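Local coordinates for Sca-family protein (Rickettsia rickettsii, PDB 4LQ8) that is known as a rickettsial surface cell antigen, represented here by its N-terminal head region, and probably takes part in cell adhesion, at residues 182-187 with 193-198; 205-208 with 214-217; 226-231 with 311-316. One frame throughout, in Å; residues are numbered along the deposited sequence.

Contact 1 of 3, residues 182-187 with 193-198; sequences ATVVKN and LCTLNE
Val185 is a bump that fits against Leu196 and Cys194 across the paired strands 182-186 and 194-198. On the face it shares with Thr183, Cys194 and Leu196, its two methyls lie in different hollows: CG2 presses on Leu196 CD1 at 3.9 Å, while CG1 leans toward Leu193 CB. The SG of Cys194 reaches Val185 CB at 4.1 Å, put there by a first torsion of 74° that tucks the sulfur between its own backbone N and carbonyl carbon. Leu196 is in turn lodged between two neighbours, because its CD1 also lies against Thr183 CG2. Thr183 and Leu196 run side by side and point the same way, and the hydroxyl of Thr183 turns from this apolar row to the carbonyl of Gln170. From strand 236-245, Met237 packs on Val185, Leu193 and Cys194, and Leu239 on Leu196, so that the row faces a second sheet.

The two strands form an antiparallel beta hairpin, and its regular ladder is broken near the turn by a classic beta bulge, in which Leu193 and Cys194 both face Val185. Val185 N bonds to Cys194 O at 2.8 Å, and Val185 O accepts Leu193 N at an N-H...O angle of 153°. Further along, Thr183 and Leu196 exchange a pair of backbone bonds.

At the turn end of the bulge, Leu193 CD1 presses against Asn187 CB at 3.4 Å, the two side chains meeting at about a right angle. The amide of Asn187 is held by Asp234 O and Asp191 N. The other face carries smaller relief: Val184 straddles Thr195 OG1 with both methyls, CG2 at 3.7 Å, and that hydroxyl bonds to Glu192. The methyl of Thr195, CG2, comes within 3.4 Å of Thr183 O.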
loop_
_atom_site.group_PDB
_atom_site.type_symbol
_atom_site.label_atom_id
_atom_site.label_comp_id
_atom_site.label_asym_id
_atom_site.label_seq_id
_atom_site.Cartn_x
_atom_site.Cartn_y
_atom_site.Cartn_z
ATOM N N ALA A 182 6.581 19.264 5.535
ATOM C CA ALA A 182 5.187 19.418 5.178
ATOM C C ALA A 182 5.070 19.792 3.729
ATOM O O ALA A 182 6.010 20.356 3.162
ATOM C CB ALA A 182 4.534 20.485 6.050
ATOM N N THR A 183 3.935 19.454 3.116
ATOM C CA THR A 183 3.633 19.835 1.737
ATOM C C THR A 183 2.171 20.240 1.622
ATOM O O THR A 183 1.285 19.505 2.057
ATOM C CB THR A 183 4.095 18.784 0.695
ATOM O OG1 THR A 183 4.034 19.364 -0.608
ATOM C CG2 THR A 183 3.292 17.480 0.735
ATOM N N VAL A 184 1.932 21.435 1.078
ATOM C CA VAL A 184 0.580 21.961 0.871
ATOM C C VAL A 184 0.128 21.452 -0.509
ATOM O O VAL A 184 0.724 21.787 -1.539
ATOM C CB VAL A 184 0.501 23.511 1.011
ATOM C CG1 VAL A 184 -0.942 23.992 0.883
ATOM C CG2 VAL A 184 1.103 23.980 2.345
ATOM N N VAL A 185 -0.870 20.580 -0.512
ATOM C CA VAL A 185 -1.401 19.997 -1.744
ATOM C C VAL A 185 -2.488 20.945 -2.267
ATOM O O VAL A 185 -3.505 21.129 -1.614
ATOM C CB VAL A 185 -1.879 18.544 -1.522
ATOM C CG1 VAL A 185 -2.566 18.005 -2.770
ATOM C CG2 VAL A 185 -0.716 17.634 -1.109
ATOM N N LYS A 186 -2.240 21.585 -3.412
ATOM C CA LYS A 186 -3.152 22.571 -3.981
ATOM C C LYS A 186 -3.770 22.133 -5.306
ATOM O O LYS A 186 -3.070 21.551 -6.133
ATOM C CB LYS A 186 -2.430 23.920 -4.150
ATOM C CG LYS A 186 -2.156 24.637 -2.841
ATOM C CD LYS A 186 -1.494 25.989 -3.057
ATOM C CE LYS A 186 -1.307 26.722 -1.749
ATOM N NZ LYS A 186 -0.777 28.094 -1.944
ATOM N N ASN A 187 -5.066 22.447 -5.524
ATOM C CA ASN A 187 -5.739 22.143 -6.796
ATOM C C ASN A 187 -5.379 23.143 -7.905
ATOM O O ASN A 187 -4.623 24.090 -7.669
ATOM C CB ASN A 187 -7.259 21.985 -6.634
ATOM C CG ASN A 187 -8.066 23.213 -6.265
ATOM O OD1 ASN A 187 -7.665 24.360 -6.463
ATOM N ND2 ASN A 187 -9.263 22.987 -5.752
ATOM N N LEU A 193 -6.151 21.484 -0.883
ATOM C CA LEU A 193 -6.941 20.266 -0.704
ATOM C C LEU A 193 -6.663 19.748 0.709
ATOM O O LEU A 193 -7.596 19.343 1.411
ATOM C CB LEU A 193 -6.537 19.194 -1.739
ATOM C CG LEU A 193 -7.480 18.968 -2.913
ATOM C CD1 LEU A 193 -7.423 20.100 -3.860
ATOM C CD2 LEU A 193 -7.095 17.746 -3.682
ATOM N N CYS A 194 -5.371 19.800 1.124
ATOM C CA CYS A 194 -4.851 19.378 2.431
ATOM C C CYS A 194 -3.371 19.748 2.504
ATOM O O CYS A 194 -2.764 20.090 1.486
ATOM C CB CYS A 194 -5.031 17.872 2.610
ATOM S SG CYS A 194 -3.873 16.892 1.627
ATOM N N THR A 195 -2.782 19.628 3.697
ATOM C CA THR A 195 -1.355 19.767 3.913
ATOM C C THR A 195 -0.919 18.434 4.505
ATOM O O THR A 195 -1.594 17.915 5.394
ATOM C CB THR A 195 -0.981 20.999 4.759
ATOM O OG1 THR A 195 -1.541 22.159 4.147
ATOM C CG2 THR A 195 0.540 21.187 4.875
ATOM N N LEU A 196 0.147 17.831 3.954
ATOM C CA LEU A 196 0.613 16.536 4.448
ATOM C C LEU A 196 1.776 16.756 5.399
ATOM O O LEU A 196 2.673 17.538 5.093
ATOM C CB LEU A 196 1.035 15.606 3.292
ATOM C CG LEU A 196 -0.066 15.244 2.267
ATOM C CD1 LEU A 196 0.550 14.617 1.044
ATOM C CD2 LEU A 196 -1.101 14.305 2.885
ATOM N N ASN A 197 1.719 16.121 6.576
ATOM C CA ASN A 197 2.776 16.201 7.578
ATOM C C ASN A 197 3.613 14.925 7.546
ATOM O O ASN A 197 3.070 13.843 7.675
ATOM C CB ASN A 197 2.190 16.397 8.986
ATOM C CG ASN A 197 3.245 16.622 10.037
ATOM O OD1 ASN A 197 3.937 17.654 10.048
ATOM N ND2 ASN A 197 3.457 15.613 10.881
ATOM N N GLU A 198 4.923 15.061 7.382
ATOM C CA GLU A 198 5.858 13.939 7.391
ATOM C C GLU A 198 6.713 14.060 8.668
ATOM O O GLU A 198 7.449 15.037 8.823
ATOM C CB GLU A 198 6.748 13.979 6.139
ATOM C CG GLU A 198 7.725 12.823 6.028
ATOM C CD GLU A 198 8.952 13.162 5.206
ATOM O OE1 GLU A 198 9.741 14.021 5.660
ATOM O OE2 GLU A 198 9.124 12.587 4.111
#

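Contact 2 of 3, residues 205-208 with 214-217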
loop_
_atom_site.group_PDB
_atom_site.type_symbol
_atom_site.label_atom_id
_atom_site.label_comp_id
_atom_site.label_asym_id
_atom_site.label_seq_id
_atom_site.Cartn_x
_atom_site.Cartn_y
_atom_site.Cartn_z
ATOM N N PRO A 205 15.525 3.747 17.787
ATOM C CA PRO A 205 15.985 2.554 17.034
ATOM C C PRO A 205 15.280 1.286 17.538
ATOM O O PRO A 205 14.880 1.179 18.716
ATOM C CB PRO A 205 17.489 2.496 17.338
ATOM C CG PRO A 205 17.645 3.218 18.656
ATOM C CD PRO A 205 16.604 4.304 18.635
ATOM N N PHE A 206 15.114 0.332 16.629
ATOM C CA PHE A 206 14.552 -0.969 16.949
ATOM C C PHE A 206 15.097 -1.986 15.963
ATOM O O PHE A 206 15.529 -1.615 14.867
ATOM C CB PHE A 206 13.005 -0.939 16.954
ATOM C CG PHE A 206 12.353 -0.648 15.629
ATOM C CD1 PHE A 206 12.024 -1.683 14.757
ATOM C CD2 PHE A 206 12.079 0.661 15.242
ATOM C CE1 PHE A 206 11.452 -1.414 13.524
ATOM C CE2 PHE A 206 11.491 0.929 14.006
ATOM C CZ PHE A 206 11.146 -0.117 13.174
ATOM N N THR A 207 15.064 -3.253 16.345
ATOM C CA THR A 207 15.489 -4.366 15.507
ATOM C C THR A 207 14.287 -5.242 15.151
ATOM O O THR A 207 13.438 -5.536 15.995
ATOM C CB THR A 207 16.597 -5.184 16.206
ATOM O OG1 THR A 207 17.748 -4.355 16.350
ATOM C CG2 THR A 207 16.977 -6.450 15.431
ATOM N N LEU A 208 14.232 -5.665 13.897
ATOM C CA LEU A 208 13.225 -6.586 13.411
ATOM C C LEU A 208 13.937 -7.793 12.797
ATOM O O LEU A 208 15.171 -7.820 12.724
ATOM C CB LEU A 208 12.213 -5.906 12.453
ATOM C CG LEU A 208 12.736 -5.083 11.291
ATOM C CD1 LEU A 208 13.258 -5.998 10.168
ATOM C CD2 LEU A 208 11.638 -4.171 10.740
ATOM N N THR A 214 17.368 -13.358 10.047
ATOM C CA THR A 214 18.384 -12.282 10.031
ATOM C C THR A 214 17.828 -11.019 10.716
ATOM O O THR A 214 16.731 -10.585 10.379
ATOM C CB THR A 214 18.806 -11.943 8.592
ATOM O OG1 THR A 214 19.154 -13.137 7.900
ATOM C CG2 THR A 214 19.956 -10.933 8.528
ATOM N N GLN A 215 18.590 -10.454 11.670
ATOM C CA GLN A 215 18.236 -9.243 12.433
ATOM C C GLN A 215 18.638 -7.982 11.660
ATOM O O GLN A 215 19.771 -7.894 11.166
ATOM C CB GLN A 215 18.946 -9.232 13.795
ATOM C CG GLN A 215 18.704 -10.464 14.661
ATOM C CD GLN A 215 17.527 -10.315 15.569
ATOM O OE1 GLN A 215 16.395 -10.645 15.220
ATOM N NE2 GLN A 215 17.780 -9.878 16.775
ATOM N N VAL A 216 17.731 -7.005 11.566
ATOM C CA VAL A 216 18.015 -5.748 10.866
ATOM C C VAL A 216 17.645 -4.593 11.800
ATOM O O VAL A 216 16.504 -4.531 12.287
ATOM C CB VAL A 216 17.241 -5.645 9.503
ATOM C CG1 VAL A 216 17.425 -4.283 8.845
ATOM C CG2 VAL A 216 17.636 -6.761 8.533
ATOM N N GLN A 217 18.592 -3.664 12.028
ATOM C CA GLN A 217 18.282 -2.487 12.818
ATOM C C GLN A 217 17.696 -1.402 11.925
ATOM O O GLN A 217 18.268 -1.097 10.876
ATOM C CB GLN A 217 19.497 -1.938 13.569
ATOM C CG GLN A 217 19.048 -0.804 14.522
ATOM C CD GLN A 217 20.150 -0.246 15.357
ATOM O OE1 GLN A 217 20.742 0.767 15.001
ATOM N NE2 GLN A 217 20.421 -0.874 16.493
HETATM O O HOH W 1 18.046 -1.933 17.569
#
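Leu208 and Val216 form the hydrogen-bonded pair of a short antiparallel beta hairpin, made by strand 206-209 and the beginning of strand 215-224. Here two backbone hydrogen bonds join the strands. Leu208 N gives its hydrogen to Val216 O at 3.0 Å, and Val216 N returns one to Leu208 O, with N-H...O angles of 168° and 167°. The tightly packed, apolar side of the contact follows from this pair. Leu208 and Val216 project side by side in the same direction, and Leu208 CD1 touches Val216 CB at 4.1 Å. A first torsion of 50° folds Leu208 CG back between its own N and carbonyl carbon, which brings CG within 3.9 Å of Val216 O. Ile301 of strand 300-304 packs on both side chains and Tyr294 on Leu208, so this face of the hairpin is directed into the body of the protein.

The face bearing Thr207 and Gln217, a non-hydrogen-bonded pair, is polar and bridged by water. Its side chains meet at about a right angle, Thr207 OG1 lying 4.1 Å from Gln217 CB. Gln215 also crosses Thr207 at about a right angle, its chain bent at the second torsion, so that CB and the amide NE2 both rest near the threonine methyl, NE2 at 3.8 Å from CG2. Gln217, by contrast, is extended as far as CD, with the amide turned across, and its CG passes 3.6 Å from Phe206 O. Thr207 OG1 also has a weak hydrogen bond to Gly339 O, near the C-terminus. A single water bridges the polar ends of the pair, lying 2.7 Å from Thr207 OG1 and accepting a hydrogen bond from Gln217 NE2 at 2.8 Å.

Contact 3 of 3, residues 226-231 with 311-316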
loop_
_atom_site.group_PDB
_atom_site.type_symbol
_atom_site.label_atom_id
_atom_site.label_comp_id
_atom_site.label_asym_id
_atom_site.label_seq_id
_atom_site.Cartn_x
_atom_site.Cartn_y
_atom_site.Cartn_z
ATOM N N PHE A 226 -1.664 10.773 6.743
ATOM C CA PHE A 226 -2.618 10.775 5.623
ATOM C C PHE A 226 -4.028 11.153 6.076
ATOM O O PHE A 226 -4.493 10.599 7.073
ATOM C CB PHE A 226 -2.639 9.422 4.902
ATOM C CG PHE A 226 -1.330 8.993 4.285
ATOM C CD1 PHE A 226 -0.964 9.429 3.007
ATOM C CD2 PHE A 226 -0.475 8.129 4.963
ATOM C CE1 PHE A 226 0.248 9.026 2.435
ATOM C CE2 PHE A 226 0.737 7.739 4.398
ATOM C CZ PHE A 226 1.083 8.172 3.130
ATOM N N PRO A 227 -4.711 12.110 5.398
ATOM C CA PRO A 227 -6.071 12.464 5.836
ATOM C C PRO A 227 -7.062 11.336 5.530
ATOM O O PRO A 227 -6.846 10.561 4.599
ATOM C CB PRO A 227 -6.376 13.757 5.056
ATOM C CG PRO A 227 -5.532 13.673 3.841
ATOM C CD PRO A 227 -4.313 12.865 4.188
ATOM N N ILE A 228 -8.077 11.183 6.384
ATOM C CA ILE A 228 -9.127 10.165 6.215
ATOM C C ILE A 228 -10.274 10.846 5.511
ATOM O O ILE A 228 -10.658 10.426 4.424
ATOM C CB ILE A 228 -9.556 9.508 7.570
ATOM C CG1 ILE A 228 -8.342 8.929 8.346
ATOM C CG2 ILE A 228 -10.657 8.458 7.380
ATOM C CD1 ILE A 228 -7.478 7.913 7.568
ATOM N N LYS A 229 -10.765 11.936 6.095
ATOM C CA LYS A 229 -11.845 12.748 5.554
ATOM C C LYS A 229 -11.342 14.176 5.348
ATOM O O LYS A 229 -10.694 14.748 6.224
ATOM C CB LYS A 229 -13.087 12.686 6.456
ATOM C CG LYS A 229 -13.788 11.329 6.322
ATOM C CD LYS A 229 -15.126 11.270 7.028
ATOM C CE LYS A 229 -15.736 9.890 6.948
ATOM N NZ LYS A 229 -15.059 8.943 7.875
ATOM N N LEU A 230 -11.569 14.716 4.157
ATOM C CA LEU A 230 -11.094 16.054 3.829
ATOM C C LEU A 230 -12.267 17.015 3.772
ATOM O O LEU A 230 -13.361 16.630 3.346
ATOM C CB LEU A 230 -10.282 16.036 2.522
ATOM C CG LEU A 230 -8.950 15.255 2.591
ATOM C CD1 LEU A 230 -9.172 13.754 2.291
ATOM C CD2 LEU A 230 -7.945 15.813 1.634
ATOM N N ASP A 231 -12.057 18.241 4.271
ATOM C CA ASP A 231 -13.091 19.272 4.327
ATOM C C ASP A 231 -12.560 20.633 3.850
ATOM O O ASP A 231 -13.018 21.671 4.322
ATOM C CB ASP A 231 -13.682 19.358 5.756
ATOM C CG ASP A 231 -12.715 19.732 6.890
ATOM O OD1 ASP A 231 -11.483 19.803 6.637
ATOM O OD2 ASP A 231 -13.186 19.924 8.032
ATOM N N TYR A 311 -3.043 2.928 9.033
ATOM C CA TYR A 311 -3.380 1.911 8.046
ATOM C C TYR A 311 -4.781 1.348 8.293
ATOM O O TYR A 311 -5.565 1.272 7.349
ATOM C CB TYR A 311 -2.344 0.787 8.065
ATOM C CG TYR A 311 -2.652 -0.307 7.067
ATOM C CD1 TYR A 311 -2.417 -0.123 5.704
ATOM C CD2 TYR A 311 -3.169 -1.535 7.483
ATOM C CE1 TYR A 311 -2.678 -1.136 4.783
ATOM C CE2 TYR A 311 -3.420 -2.558 6.568
ATOM C CZ TYR A 311 -3.182 -2.347 5.220
ATOM O OH TYR A 311 -3.430 -3.330 4.302
ATOM N N LYS A 312 -5.105 0.990 9.562
ATOM C CA LYS A 312 -6.440 0.503 9.934
ATOM C C LYS A 312 -7.533 1.558 9.676
ATOM O O LYS A 312 -8.593 1.205 9.180
ATOM C CB LYS A 312 -6.478 0.017 11.408
ATOM C CG LYS A 312 -5.503 -1.149 11.717
ATOM C CD LYS A 312 -5.741 -2.460 10.924
ATOM C CE LYS A 312 -4.581 -3.455 11.065
ATOM N NZ LYS A 312 -4.932 -4.826 10.587
ATOM N N GLU A 313 -7.278 2.836 9.984
ATOM C CA GLU A 313 -8.239 3.925 9.718
ATOM C C GLU A 313 -8.489 4.072 8.203
ATOM O O GLU A 313 -9.636 4.259 7.787
ATOM C CB GLU A 313 -7.700 5.267 10.214
ATOM C CG GLU A 313 -8.000 5.615 11.650
ATOM C CD GLU A 313 -7.255 6.852 12.135
ATOM O OE1 GLU A 313 -6.928 7.730 11.300
ATOM O OE2 GLU A 313 -6.980 6.929 13.356
ATOM N N MET A 314 -7.402 4.013 7.391
ATOM C CA MET A 314 -7.478 4.119 5.926
ATOM C C MET A 314 -8.173 2.902 5.359
ATOM O O MET A 314 -9.040 3.057 4.510
ATOM C CB MET A 314 -6.083 4.311 5.302
ATOM C CG MET A 314 -5.463 5.636 5.660
ATOM S SD MET A 314 -3.813 5.829 4.970
ATOM C CE MET A 314 -4.225 6.584 3.367
ATOM N N MET A 315 -7.841 1.699 5.852
ATOM C CA MET A 315 -8.507 0.461 5.409
ATOM C C MET A 315 -10.022 0.561 5.663
ATOM O O MET A 315 -10.805 0.323 4.745
ATOM C CB MET A 315 -7.904 -0.787 6.080
ATOM C CG MET A 315 -6.664 -1.316 5.359
ATOM S SD MET A 315 -6.861 -1.662 3.563
ATOM C CE MET A 315 -8.079 -2.996 3.631
ATOM N N LYS A 316 -10.418 1.011 6.865
ATOM C CA LYS A 316 -11.826 1.230 7.234
ATOM C C LYS A 316 -12.565 2.202 6.265
ATOM O O LYS A 316 -13.649 1.873 5.805
ATOM C CB LYS A 316 -11.944 1.708 8.692
ATOM C CG LYS A 316 -13.383 1.798 9.239
ATOM C CD LYS A 316 -14.072 0.432 9.343
ATOM C CE LYS A 316 -15.583 0.532 9.413
ATOM N NZ LYS A 316 -16.234 -0.809 9.349
#
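Apolar contact carries most of the meeting between Ile228 and Phe226 of the loop and Met314 of helix 308-320. Ile228 CD1 abuts Met314 CG at 3.6 Å and also leans on Glu313 CB, so the isoleucine tip fits between two successive helix side chains. Met314 CE comes equally close to Phe226 CB, brought there by a turn of the methyl at the third torsion (90°) after a chain extended at the second.

The same methionine supplies a Met-aromatic contact. Its SD lies 4.8 Å from the centroid of the Phe226 ring and 45° off the ring normal, an oblique approach. Phe259, Leu239 and Met241 also meet the phenylalanine, placing it between helix and sheet.

Polar groups stay at the border. Glu313 OE1 passes 3.5 Å from Ile228 CG1 and has a long, weak ion pair with Lys310, whose NZ also bonds to Phe226 O. Nearby, Lys229 forms a salt bridge with Glu317.

With no hydrogen bond between the two segments, the join rests on van der Waals and sulfur-aromatic contact, while charged side chains of the segments pair with Glu317 and, weakly, Lys310 just outside them.

Contacts 1 and 2 are successive hairpins of one six-stranded antiparallel sheet, in which strands 192-201 and 215-224 are neighbours; their centres nevertheless lie about 32 Å apart, and their nearest atoms about 15 Å. Contact 3 follows in sequence, opening in the loop that leaves strand 215-224. That loop folds back on contact 1, with the two centres about 15 Å apart: Leu230 CD2 packs on Cys194 CB at 3.7 Å, and Pro227 CD on Leu196 CD2 at 3.8 Å. The loop thus connects the inner face of the first hairpin to helix 308-320, whereas contact 2 stays separate, its nearest atoms about 14 Å from contact 3.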